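Local structure of D-xylonate dehydratase (Caulobacter crescentus, 5OYN) at residues Trp180-Arg184 / Ser499-Asp503; Asp314-Asn320 / Glu376-Tyr381; Pro339-Glu344 / Arg370-Arg375; Lys388-Leu392 / Ile403-Ser407. The protein catalyses the dehydration of D-xylonate to 2-dehydro-3-deoxy-D-arabinonate, and of D-gluconate with similar efficiency, using a [2Fe-2S] cluster and magnesium. All blocks are in the same frame, centred on the assembly; numbering follows the deposited sequence.

In D-xylonate dehydratase contact 1 joins helix 177-187 to the loop 499-503, and the other three contacts fall within the 314 residues between. Inside that span contact 2 brackets contact 3, and contact 4 follows both. Contacts 2 and 3 are neighbours, with centres about 10 Å apart, and both involve the loop between helix 363-367 and strand 392-393. Contact 4 lies about 14 Å from contact 2 and 17 Å from contact 1, centre to centre, and touches both. Contacts 1 and 2 each tie the N-terminal family region to the C-terminal one, a worked example of how distant parts of a sequence meet in one fold.

Contact 1 of 4, residues Trp180-Arg184 / Ser499-Asp503; sequences WRSRR and SGTAD
Trp180 and Asp503 carry most of this contact, the indole reaching the turn at residues 499-502 while the carboxylate meets arginines further along the same helix. The ring of Trp180 turns its pyrrole edge to Thr501: NE1 donates to OG1 of Thr501 at 2.9 Å, with an N-H...O angle of 156° and the acceptor close to the ring plane. At the benzene end, CZ2 of Trp180 lies 3.4 Å from CB of Ser499. The hydroxyls of Ser499 and Thr501 are themselves hydrogen-bonded, 2.6 Å from OG to OG1, so that the indole N-H continues a short polar chain. Ser499 to Ala502 form a type I beta turn, and this turn stands beside the active site: the side chain of Ser499 is about 5 Å from the bound magnesium ion, and that of Thr501 about 6 Å from the [2Fe-2S] cluster. CG of Asp503, set between its backbone N and carbonyl carbon (chi1 52°), turns the carboxylate to Arg181 and Arg184 in a salt-bridge network. NH2 of Arg184 gives OD2 of Asp503 a nearly straight bond of 2.8 Å, on the syn side but somewhat out of the carboxylate plane, with the acceptor in the guanidinium plane. Arg181 meets the same oxygen more distantly, NE to OD2 of Asp503 being 3.5 Å, and its guanidinium is steeply inclined to the carboxylate.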
loop_
_atom_site.group_PDB
_atom_site.type_symbol
_atom_site.label_atom_id
_atom_site.label_comp_id
_atom_site.label_asym_id
_atom_site.label_seq_id
_atom_site.Cartn_x
_atom_site.Cartn_y
_atom_site.Cartn_z
ATOM N N TRP A 180 13.349 -3.937 33.243
ATOM C CA TRP A 180 14.293 -4.218 34.326
ATOM C C TRP A 180 13.904 -3.510 35.617
ATOM O O TRP A 180 14.064 -4.080 36.700
ATOM C CB TRP A 180 15.711 -3.826 33.923
ATOM C CG TRP A 180 15.965 -3.957 32.469
ATOM C CD1 TRP A 180 16.464 -2.996 31.631
ATOM C CD2 TRP A 180 15.730 -5.110 31.664
ATOM N NE1 TRP A 180 16.547 -3.483 30.349
ATOM C CE2 TRP A 180 16.098 -4.779 30.340
ATOM C CE3 TRP A 180 15.242 -6.394 31.927
ATOM C CZ2 TRP A 180 16.006 -5.690 29.286
ATOM C CZ3 TRP A 180 15.139 -7.301 30.866
ATOM C CH2 TRP A 180 15.526 -6.944 29.568
ATOM N N ARG A 181 13.402 -2.265 35.534
ATOM C CA ARG A 181 12.911 -1.596 36.741
ATOM C C ARG A 181 11.646 -2.257 37.266
ATOM O O ARG A 181 11.407 -2.265 38.474
ATOM C CB ARG A 181 12.637 -0.107 36.493
ATOM C CG ARG A 181 13.777 0.636 35.834
ATOM C CD ARG A 181 13.794 2.138 36.105
ATOM N NE ARG A 181 15.178 2.624 35.999
ATOM C CZ ARG A 181 15.579 3.654 35.249
ATOM N NH1 ARG A 181 14.697 4.354 34.530
ATOM N NH2 ARG A 181 16.873 3.988 35.223
ATOM N N SER A 182 10.822 -2.810 36.389
ATOM C CA SER A 182 9.589 -3.412 36.864
ATOM C C SER A 182 9.815 -4.803 37.417
ATOM O O SER A 182 9.005 -5.260 38.231
ATOM C CB SER A 182 8.538 -3.444 35.748
ATOM O OG SER A 182 7.926 -2.166 35.631
ATOM N N ARG A 183 10.884 -5.485 36.983
ATOM C CA ARG A 183 11.262 -6.750 37.605
ATOM C C ARG A 183 11.604 -6.553 39.080
ATOM O O ARG A 183 11.336 -7.433 39.908
ATOM C CB ARG A 183 12.441 -7.379 36.852
ATOM C CG ARG A 183 12.051 -8.115 35.571
ATOM C CD ARG A 183 12.875 -9.379 35.345
ATOM N NE ARG A 183 13.947 -9.196 34.365
ATOM C CZ ARG A 183 14.381 -10.127 33.507
ATOM N NH1 ARG A 183 13.851 -11.342 33.477
ATOM N NH2 ARG A 183 15.369 -9.846 32.670
ATOM N N ARG A 184 12.157 -5.391 39.431
ATOM C CA ARG A 184 12.547 -5.125 40.807
ATOM C C ARG A 184 11.349 -4.761 41.672
ATOM O O ARG A 184 11.259 -5.194 42.826
ATOM C CB ARG A 184 13.594 -4.011 40.838
ATOM C CG ARG A 184 14.859 -4.390 40.087
ATOM C CD ARG A 184 15.939 -3.355 40.269
ATOM N NE ARG A 184 16.679 -3.115 39.036
ATOM C CZ ARG A 184 16.816 -1.916 38.479
ATOM N NH1 ARG A 184 16.258 -0.849 39.053
ATOM N NH2 ARG A 184 17.511 -1.783 37.353
ATOM N N SER A 499 20.781 -6.338 27.660
ATOM C CA SER A 499 20.128 -5.382 26.771
ATOM C C SER A 499 20.822 -4.029 26.846
ATOM O O SER A 499 21.210 -3.567 27.924
ATOM C CB SER A 499 18.651 -5.231 27.131
ATOM O OG SER A 499 17.988 -4.345 26.238
ATOM N N GLY A 500 20.971 -3.385 25.692
ATOM C CA GLY A 500 21.522 -2.043 25.659
ATOM C C GLY A 500 20.734 -1.078 26.519
ATOM O O GLY A 500 21.158 0.049 26.779
ATOM N N THR A 501 19.571 -1.520 26.955
ATOM C CA THR A 501 18.695 -0.760 27.822
ATOM C C THR A 501 18.919 -1.077 29.292
ATOM O O THR A 501 18.185 -0.560 30.145
ATOM C CB THR A 501 17.239 -1.045 27.433
ATOM O OG1 THR A 501 16.930 -2.420 27.696
ATOM C CG2 THR A 501 17.058 -0.802 25.952
ATOM N N ALA A 502 19.895 -1.923 29.612
ATOM C CA ALA A 502 20.124 -2.263 31.007
ATOM C C ALA A 502 20.783 -1.101 31.735
ATOM O O ALA A 502 21.592 -0.363 31.161
ATOM C CB ALA A 502 20.987 -3.517 31.131
ATOM N N ASP A 503 20.397 -0.926 32.997
ATOM C CA ASP A 503 21.027 0.006 33.926
ATOM C C ASP A 503 21.839 -0.753 34.983
ATOM O O ASP A 503 21.933 -0.341 36.145
ATOM C CB ASP A 503 19.981 0.906 34.582
ATOM C CG ASP A 503 18.834 0.114 35.201
ATOM O OD1 ASP A 503 18.659 -1.076 34.839
ATOM O OD2 ASP A 503 18.106 0.675 36.051
#

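Contact 2 of 4, residues Asp314-Asn320 / Glu376-Tyr381; sequences DIPLIVN and EVIFPY
Ile318 and Phe379 open the close-packed half of this contact, where two extended loop segments run in opposite directions and are joined by a single beta bridge between Val319 and Ile378. Two backbone bonds hold it: N of Phe379 donates to O of Ile318 at 2.6 Å, and N of Asn320 to O of Val377 at 2.5 Å. The side chain of Asn320 adds a third. Its CG is anti to the backbone N (chi1 -166°), which carries the amide across to the neighbouring segment, where ND2 donates to O of Glu376 at 3.0 Å, almost straight and in the amide plane. Ile318 lays its CG2 branch against the partner backbone, 3.4 Å from O of Phe379, and 4.4 Å from CB of that residue. Further along, the pairing gives way to ring packing. Pro316 sits over one face of Tyr381, its CG 3.8 Å from the ring centroid and 9° off the normal, a CH-pi contact. CD of Pro316 leans toward the hydroxyl end, 3.4 Å from CZ of Tyr381. By contrast, the outer ends are looser: Asp314 and Glu376 are exposed and turn to salt bridges with Arg350 and Arg331. On the buried side, Ile318 and Val319 pack on Val341 of helix 337-347, Val377 and Ile378 rest on helix 329-335, and Ile315 meets helix 270-282.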
loop_
_atom_site.group_PDB
_atom_site.type_symbol
_atom_site.label_atom_id
_atom_site.label_comp_id
_atom_site.label_asym_id
_atom_site.label_seq_id
_atom_site.Cartn_x
_atom_site.Cartn_y
_atom_site.Cartn_z
ATOM N N ASP A 314 38.155 7.215 29.187
ATOM C CA ASP A 314 38.098 8.496 29.884
ATOM C C ASP A 314 37.295 9.549 29.126
ATOM O O ASP A 314 37.549 10.752 29.293
ATOM C CB ASP A 314 39.509 9.015 30.169
ATOM C CG ASP A 314 40.280 9.361 28.899
ATOM O OD1 ASP A 314 39.775 9.091 27.777
ATOM O OD2 ASP A 314 41.406 9.901 29.029
ATOM N N ILE A 315 36.364 9.122 28.280
ATOM C CA ILE A 315 35.380 10.036 27.696
ATOM C C ILE A 315 34.254 10.246 28.706
ATOM O O ILE A 315 33.705 9.256 29.224
ATOM C CB ILE A 315 34.837 9.471 26.391
ATOM C CG1 ILE A 315 35.982 9.154 25.416
ATOM C CG2 ILE A 315 33.818 10.439 25.790
ATOM C CD1 ILE A 315 36.331 10.266 24.469
ATOM N N PRO A 316 33.888 11.484 29.026
ATOM C CA PRO A 316 32.749 11.699 29.927
ATOM C C PRO A 316 31.424 11.417 29.223
ATOM O O PRO A 316 31.311 11.453 27.992
ATOM C CB PRO A 316 32.864 13.175 30.312
ATOM C CG PRO A 316 33.591 13.818 29.163
ATOM C CD PRO A 316 34.452 12.744 28.511
ATOM N N LEU A 317 30.414 11.119 30.038
ATOM C CA LEU A 317 29.054 10.892 29.563
ATOM C C LEU A 317 28.357 12.234 29.394
ATOM O O LEU A 317 28.241 12.995 30.358
ATOM C CB LEU A 317 28.291 10.022 30.559
ATOM C CG LEU A 317 26.779 9.977 30.362
ATOM C CD1 LEU A 317 26.433 9.215 29.083
ATOM C CD2 LEU A 317 26.087 9.375 31.575
ATOM N N ILE A 318 27.881 12.536 28.186
ATOM C CA ILE A 318 27.296 13.850 27.933
ATOM C C ILE A 318 25.840 13.823 27.487
ATOM O O ILE A 318 25.211 14.890 27.475
ATOM C CB ILE A 318 28.136 14.674 26.936
ATOM C CG1 ILE A 318 28.483 13.858 25.699
ATOM C CG2 ILE A 318 29.388 15.203 27.621
ATOM C CD1 ILE A 318 29.049 14.725 24.590
ATOM N N VAL A 319 25.245 12.677 27.153
ATOM C CA VAL A 319 23.838 12.659 26.752
ATOM C C VAL A 319 22.994 12.169 27.920
ATOM O O VAL A 319 23.281 11.128 28.521
ATOM C CB VAL A 319 23.595 11.822 25.478
ATOM C CG1 VAL A 319 24.662 12.107 24.440
ATOM C CG2 VAL A 319 23.486 10.335 25.772
ATOM N N ASN A 320 21.952 12.935 28.242
ATOM C CA ASN A 320 21.163 12.727 29.454
ATOM C C ASN A 320 19.954 11.841 29.141
ATOM O O ASN A 320 18.802 12.243 29.237
ATOM C CB ASN A 320 20.743 14.066 30.039
ATOM C CG ASN A 320 20.215 13.931 31.445
ATOM O OD1 ASN A 320 20.269 12.843 32.032
ATOM N ND2 ASN A 320 19.679 15.024 31.990
ATOM N N GLU A 376 20.289 20.740 28.943
ATOM C CA GLU A 376 19.683 19.806 29.894
ATOM C C GLU A 376 19.863 18.362 29.445
ATOM O O GLU A 376 19.728 17.433 30.256
ATOM C CB GLU A 376 18.179 20.099 30.045
ATOM C CG GLU A 376 17.721 20.753 31.372
ATOM C CD GLU A 376 16.258 21.307 31.329
ATOM O OE1 GLU A 376 15.433 20.863 30.483
ATOM O OE2 GLU A 376 15.934 22.201 32.152
ATOM N N VAL A 377 20.176 18.162 28.170
ATOM C CA VAL A 377 20.103 16.861 27.524
ATOM C C VAL A 377 21.470 16.422 27.031
ATOM O O VAL A 377 21.876 15.269 27.225
ATOM C CB VAL A 377 19.081 16.874 26.354
ATOM C CG1 VAL A 377 18.918 15.489 25.749
ATOM C CG2 VAL A 377 17.766 17.440 26.820
ATOM N N ILE A 378 22.188 17.321 26.372
ATOM C CA ILE A 378 23.547 17.062 25.922
ATOM C C ILE A 378 24.465 18.004 26.692
ATOM O O ILE A 378 24.527 19.207 26.410
ATOM C CB ILE A 378 23.687 17.232 24.413
ATOM C CG1 ILE A 378 22.797 16.196 23.720
ATOM C CG2 ILE A 378 25.148 17.102 24.023
ATOM C CD1 ILE A 378 22.714 16.358 22.218
ATOM N N PHE A 379 25.174 17.456 27.677
ATOM C CA PHE A 379 26.005 18.255 28.564
ATOM C C PHE A 379 27.293 18.697 27.879
ATOM O O PHE A 379 27.766 18.052 26.929
ATOM C CB PHE A 379 26.329 17.469 29.826
ATOM C CG PHE A 379 25.227 17.485 30.837
ATOM C CD1 PHE A 379 23.894 17.495 30.433
ATOM C CD2 PHE A 379 25.513 17.492 32.186
ATOM C CE1 PHE A 379 22.870 17.507 31.368
ATOM C CE2 PHE A 379 24.503 17.507 33.123
ATOM C CZ PHE A 379 23.177 17.516 32.713
ATOM N N PRO A 380 27.873 19.814 28.334
ATOM C CA PRO A 380 29.181 20.228 27.810
ATOM C C PRO A 380 30.263 19.274 28.283
ATOM O O PRO A 380 30.202 18.737 29.391
ATOM C CB PRO A 380 29.369 21.642 28.374
ATOM C CG PRO A 380 28.522 21.680 29.590
ATOM C CD PRO A 380 27.371 20.737 29.368
ATOM N N TYR A 381 31.231 19.034 27.400
ATOM C CA TYR A 381 32.306 18.086 27.677
ATOM C C TYR A 381 32.969 18.345 29.029
ATOM O O TYR A 381 33.241 17.405 29.784
ATOM C CB TYR A 381 33.345 18.156 26.558
ATOM C CG TYR A 381 34.329 17.011 26.541
ATOM C CD1 TYR A 381 35.388 16.958 27.443
ATOM C CD2 TYR A 381 34.216 15.991 25.607
ATOM C CE1 TYR A 381 36.294 15.912 27.422
ATOM C CE2 TYR A 381 35.117 14.947 25.579
ATOM C CZ TYR A 381 36.154 14.912 26.488
ATOM O OH TYR A 381 37.052 13.870 26.454
#

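Contact 3 of 4, residues Pro339-Glu344 / Arg370-Arg375; sequences PAVLWE and RETSDR
A salt-bridge network of Glu344, Arg375 and Glu371 fastens helix 337-347 to the loop 370-375. NH1 of Arg375 donates to OE1 of Glu344 at 3.1 Å, approaching from above a carboxylate whose plane is perpendicular to the guanidinium. NH2 of Arg375 adds a weak bond to the same oxygen and a 2.7 Å bond to OE2 of Glu371, so one guanidinium links both acids. Trp343 has CG anti to the backbone N (chi1 -179°), which brings one indole face under the aliphatic part of Glu371: CG of Glu371 is 3.6 Å from the centroid of the six-membered ring, the carboxylate nearly parallel to the indole. Replacing Trp343 with alanine would probably strip this chain of the face it packs on and leave Glu371 freer to turn. CG of Arg370 packs 3.6 Å from CB of Pro339, and O of Arg370 receives a CA-H...O contact from CA of Ala340. A water gives hydrogen bonds to O of Ala340 and OE1 of Glu344 and accepts one from N of Thr372; OE2 of Glu344 binds N of Tyr381. Around the contact, Pro339 and Leu342 pack on helices 363-367 and 215-225, and Val341 on helix 270-282.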
loop_
_atom_site.group_PDB
_atom_site.type_symbol
_atom_site.label_atom_id
_atom_site.label_comp_id
_atom_site.label_asym_id
_atom_site.label_seq_id
_atom_site.Cartn_x
_atom_site.Cartn_y
_atom_site.Cartn_z
ATOM N N PRO A 339 24.942 14.402 15.796
ATOM C CA PRO A 339 25.884 15.461 15.398
ATOM C C PRO A 339 26.259 16.371 16.546
ATOM O O PRO A 339 27.410 16.810 16.623
ATOM C CB PRO A 339 25.127 16.217 14.298
ATOM C CG PRO A 339 24.147 15.268 13.804
ATOM C CD PRO A 339 23.725 14.445 14.973
ATOM N N ALA A 340 25.326 16.654 17.457
ATOM C CA ALA A 340 25.656 17.507 18.596
ATOM C C ALA A 340 26.669 16.827 19.514
ATOM O O ALA A 340 27.569 17.481 20.050
ATOM C CB ALA A 340 24.386 17.897 19.361
ATOM N N VAL A 341 26.551 15.513 19.687
ATOM C CA VAL A 341 27.500 14.789 20.520
ATOM C C VAL A 341 28.865 14.766 19.849
ATOM O O VAL A 341 29.894 15.044 20.480
ATOM C CB VAL A 341 26.976 13.370 20.808
ATOM C CG1 VAL A 341 27.860 12.668 21.816
ATOM C CG2 VAL A 341 25.521 13.423 21.304
ATOM N N LEU A 342 28.884 14.467 18.547
ATOM C CA LEU A 342 30.131 14.459 17.792
ATOM C C LEU A 342 30.806 15.826 17.817
ATOM O O LEU A 342 32.038 15.917 17.837
ATOM C CB LEU A 342 29.863 14.011 16.352
ATOM C CG LEU A 342 29.551 12.517 16.242
ATOM C CD1 LEU A 342 29.141 12.150 14.843
ATOM C CD2 LEU A 342 30.727 11.641 16.715
ATOM N N TRP A 343 30.016 16.900 17.802
ATOM C CA TRP A 343 30.592 18.239 17.833
ATOM C C TRP A 343 31.371 18.453 19.118
ATOM O O TRP A 343 32.532 18.877 19.094
ATOM C CB TRP A 343 29.479 19.269 17.694
ATOM C CG TRP A 343 29.914 20.706 17.675
ATOM C CD1 TRP A 343 30.144 21.484 16.571
ATOM C CD2 TRP A 343 30.112 21.557 18.811
ATOM N NE1 TRP A 343 30.486 22.762 16.955
ATOM C CE2 TRP A 343 30.476 22.829 18.325
ATOM C CE3 TRP A 343 30.032 21.362 20.193
ATOM C CZ2 TRP A 343 30.758 23.899 19.173
ATOM C CZ3 TRP A 343 30.316 22.424 21.029
ATOM C CH2 TRP A 343 30.669 23.676 20.516
ATOM N N GLU A 344 30.725 18.166 20.250
ATOM C CA GLU A 344 31.368 18.190 21.557
ATOM C C GLU A 344 32.722 17.491 21.505
ATOM O O GLU A 344 33.744 18.064 21.893
ATOM C CB GLU A 344 30.432 17.528 22.575
ATOM C CG GLU A 344 30.435 18.097 23.975
ATOM C CD GLU A 344 30.041 19.568 24.061
ATOM O OE1 GLU A 344 29.102 19.998 23.367
ATOM O OE2 GLU A 344 30.681 20.300 24.852
ATOM N N ARG A 370 26.832 22.322 14.658
ATOM C CA ARG A 370 26.062 21.305 15.358
ATOM C C ARG A 370 26.162 21.389 16.878
ATOM O O ARG A 370 25.883 20.394 17.555
ATOM C CB ARG A 370 26.493 19.907 14.903
ATOM C CG ARG A 370 26.098 19.547 13.464
ATOM C CD ARG A 370 24.818 20.214 13.033
ATOM N NE ARG A 370 24.466 19.811 11.675
ATOM C CZ ARG A 370 23.370 19.123 11.345
ATOM N NH1 ARG A 370 22.500 18.750 12.278
ATOM N NH2 ARG A 370 23.158 18.796 10.079
ATOM N N GLU A 371 26.552 22.525 17.446
ATOM C CA GLU A 371 26.504 22.601 18.901
ATOM C C GLU A 371 25.064 22.422 19.368
ATOM O O GLU A 371 24.124 22.935 18.752
ATOM C CB GLU A 371 27.070 23.923 19.433
ATOM C CG GLU A 371 27.299 23.868 20.956
ATOM C CD GLU A 371 27.615 25.218 21.604
ATOM O OE1 GLU A 371 27.999 26.178 20.879
ATOM O OE2 GLU A 371 27.462 25.309 22.854
ATOM N N THR A 372 24.896 21.677 20.454
ATOM C CA THR A 372 23.566 21.358 20.945
ATOM C C THR A 372 22.784 22.612 21.292
ATOM O O THR A 372 23.335 23.701 21.484
ATOM C CB THR A 372 23.632 20.488 22.191
ATOM O OG1 THR A 372 22.328 20.438 22.783
ATOM C CG2 THR A 372 24.603 21.095 23.179
ATOM N N SER A 373 21.473 22.429 21.400
ATOM C CA SER A 373 20.541 23.488 21.745
ATOM C C SER A 373 19.865 23.252 23.083
ATOM O O SER A 373 19.113 24.118 23.540
ATOM C CB SER A 373 19.471 23.627 20.659
ATOM O OG SER A 373 19.099 22.355 20.134
ATOM N N ASP A 374 20.108 22.109 23.726
ATOM C CA ASP A 374 19.490 21.781 25.011
ATOM C C ASP A 374 20.577 21.273 25.956
ATOM O O ASP A 374 20.901 20.081 25.973
ATOM C CB ASP A 374 18.382 20.760 24.827
ATOM C CG ASP A 374 17.367 20.794 25.947
ATOM O OD1 ASP A 374 17.735 21.225 27.065
ATOM O OD2 ASP A 374 16.197 20.394 25.707
ATOM N N ARG A 375 21.133 22.173 26.770
ATOM C CA ARG A 375 22.173 21.714 27.683
ATOM C C ARG A 375 21.616 20.891 28.842
ATOM O O ARG A 375 22.409 20.382 29.646
ATOM C CB ARG A 375 22.981 22.907 28.195
ATOM C CG ARG A 375 23.948 23.514 27.164
ATOM C CD ARG A 375 25.186 22.633 26.922
ATOM N NE ARG A 375 26.060 23.158 25.864
ATOM C CZ ARG A 375 26.969 22.431 25.206
ATOM N NH1 ARG A 375 27.137 21.140 25.481
ATOM N NH2 ARG A 375 27.706 22.994 24.258
HETATM O O HOH W 1 26.971 19.464 21.400
#

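Contact 4 of 4, residues Lys388-Leu392 / Ile403-Ser407; sequences KAGFL and IMKSS
Phe391 and Ile403 cross obliquely, and the isoleucine reaches over the ring from one face. Its CD1 stands 4.2 Å from the centroid of the Phe391 ring, 15° off the normal and offset toward the rim, a CH-pi contact; behind it, CB of Phe391 and CB of Ile403 are 4.1 Å apart. The reach follows from the Ile403 torsions: CG1 lies between the backbone N and carbonyl carbon (chi1 53°), and an extended chi2 then carries CD1 out over the ring. Leu392 and Met404 lie side by side on one face of the sheet, CB to CB 4.3 Å, and the thioether chain of Met404 runs on, extended, away from the leucine to pack on Ile507. Between the backbones, N of Met404 and O of Leu392 make a weak bond of 3.1 Å, and N of Leu392 makes another weak one to O of Met404. The CB of Ser406 is directed toward the other segment. Its hydroxyl donates to O of Gly390 at 2.5 Å, nearly in line with the C=O bond, while its CB lies 3.4 Å from O of Lys388. With alanine in place of Ser406, the carbonyl of Gly390 would probably lose this donor and the loop before strand 392-393 one of its ties to the segment 403-407. A water completes the join, giving a bond to O of Ala389 and accepting one from N of Ser407. The arrangement is that of a beta hairpin, in which strands 392-393 and 401-404 pair antiparallel and strand 507-511 continues the sheet beyond the second.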
loop_
_atom_site.group_PDB
_atom_site.type_symbol
_atom_site.label_atom_id
_atom_site.label_comp_id
_atom_site.label_asym_id
_atom_site.label_seq_id
_atom_site.Cartn_x
_atom_site.Cartn_y
_atom_site.Cartn_z
ATOM N N LYS A 388 34.785 9.315 33.073
ATOM C CA LYS A 388 35.200 7.941 32.767
ATOM C C LYS A 388 33.998 7.068 32.414
ATOM O O LYS A 388 33.653 6.115 33.113
ATOM C CB LYS A 388 35.992 7.330 33.929
ATOM C CG LYS A 388 37.245 8.102 34.323
ATOM C CD LYS A 388 38.301 7.197 34.951
ATOM C CE LYS A 388 37.871 6.691 36.324
ATOM N NZ LYS A 388 38.924 6.895 37.371
ATOM N N ALA A 389 33.349 7.420 31.305
ATOM C CA ALA A 389 32.093 6.780 30.929
ATOM C C ALA A 389 32.262 5.688 29.884
ATOM O O ALA A 389 31.308 4.937 29.640
ATOM C CB ALA A 389 31.097 7.818 30.413
ATOM N N GLY A 390 33.440 5.580 29.280
ATOM C CA GLY A 390 33.689 4.563 28.282
ATOM C C GLY A 390 33.615 3.169 28.859
ATOM O O GLY A 390 33.475 2.953 30.058
ATOM N N PHE A 391 33.701 2.193 27.967
ATOM C CA PHE A 391 33.761 0.819 28.421
ATOM C C PHE A 391 35.088 0.604 29.111
ATOM O O PHE A 391 36.085 1.260 28.800
ATOM C CB PHE A 391 33.604 -0.156 27.258
ATOM C CG PHE A 391 32.293 -0.032 26.537
ATOM C CD1 PHE A 391 31.104 0.085 27.245
ATOM C CD2 PHE A 391 32.245 -0.021 25.154
ATOM C CE1 PHE A 391 29.883 0.207 26.579
ATOM C CE2 PHE A 391 31.028 0.099 24.484
ATOM C CZ PHE A 391 29.850 0.213 25.199
ATOM N N LEU A 392 35.091 -0.298 30.077
ATOM C CA LEU A 392 36.291 -0.625 30.830
ATOM C C LEU A 392 36.617 -2.089 30.559
ATOM O O LEU A 392 35.999 -2.983 31.142
ATOM C CB LEU A 392 36.086 -0.359 32.314
ATOM C CG LEU A 392 37.333 -0.727 33.122
ATOM C CD1 LEU A 392 38.560 -0.002 32.558
ATOM C CD2 LEU A 392 37.149 -0.428 34.592
ATOM N N ILE A 403 34.064 -6.329 29.076
ATOM C CA ILE A 403 33.869 -4.896 29.256
ATOM C C ILE A 403 32.822 -4.669 30.333
ATOM O O ILE A 403 31.934 -5.502 30.553
ATOM C CB ILE A 403 33.463 -4.192 27.946
ATOM C CG1 ILE A 403 32.246 -4.871 27.326
ATOM C CG2 ILE A 403 34.623 -4.166 26.970
ATOM C CD1 ILE A 403 31.677 -4.092 26.169
ATOM N N MET A 404 32.938 -3.529 31.010
ATOM C CA MET A 404 32.028 -3.147 32.077
ATOM C C MET A 404 31.318 -1.859 31.691
ATOM O O MET A 404 31.934 -0.952 31.124
ATOM C CB MET A 404 32.774 -2.961 33.392
ATOM C CG MET A 404 31.904 -3.045 34.638
ATOM S SD MET A 404 32.627 -2.072 35.968
ATOM C CE MET A 404 31.381 -2.176 37.247
ATOM N N LYS A 405 30.017 -1.780 31.981
ATOM C CA LYS A 405 29.244 -0.591 31.617
ATOM C C LYS A 405 29.523 0.489 32.651
ATOM O O LYS A 405 28.865 0.585 33.684
ATOM C CB LYS A 405 27.756 -0.897 31.509
ATOM C CG LYS A 405 27.037 0.022 30.495
ATOM C CD LYS A 405 25.627 -0.459 30.085
ATOM C CE LYS A 405 24.811 0.700 29.496
ATOM N NZ LYS A 405 23.617 0.299 28.669
ATOM N N SER A 406 30.523 1.320 32.364
ATOM C CA SER A 406 30.901 2.359 33.308
ATOM C C SER A 406 29.841 3.442 33.405
ATOM O O SER A 406 29.680 4.047 34.472
ATOM C CB SER A 406 32.230 2.983 32.893
ATOM O OG SER A 406 33.089 1.995 32.360
ATOM N N SER A 407 29.128 3.721 32.301
ATOM C CA SER A 407 28.188 4.844 32.253
ATOM C C SER A 407 27.017 4.658 33.190
ATOM O O SER A 407 26.287 5.616 33.455
ATOM C CB SER A 407 27.654 5.040 30.842
ATOM O OG SER A 407 26.730 4.024 30.518
HETATM O O HOH W 2 30.159 2.404 30.004
#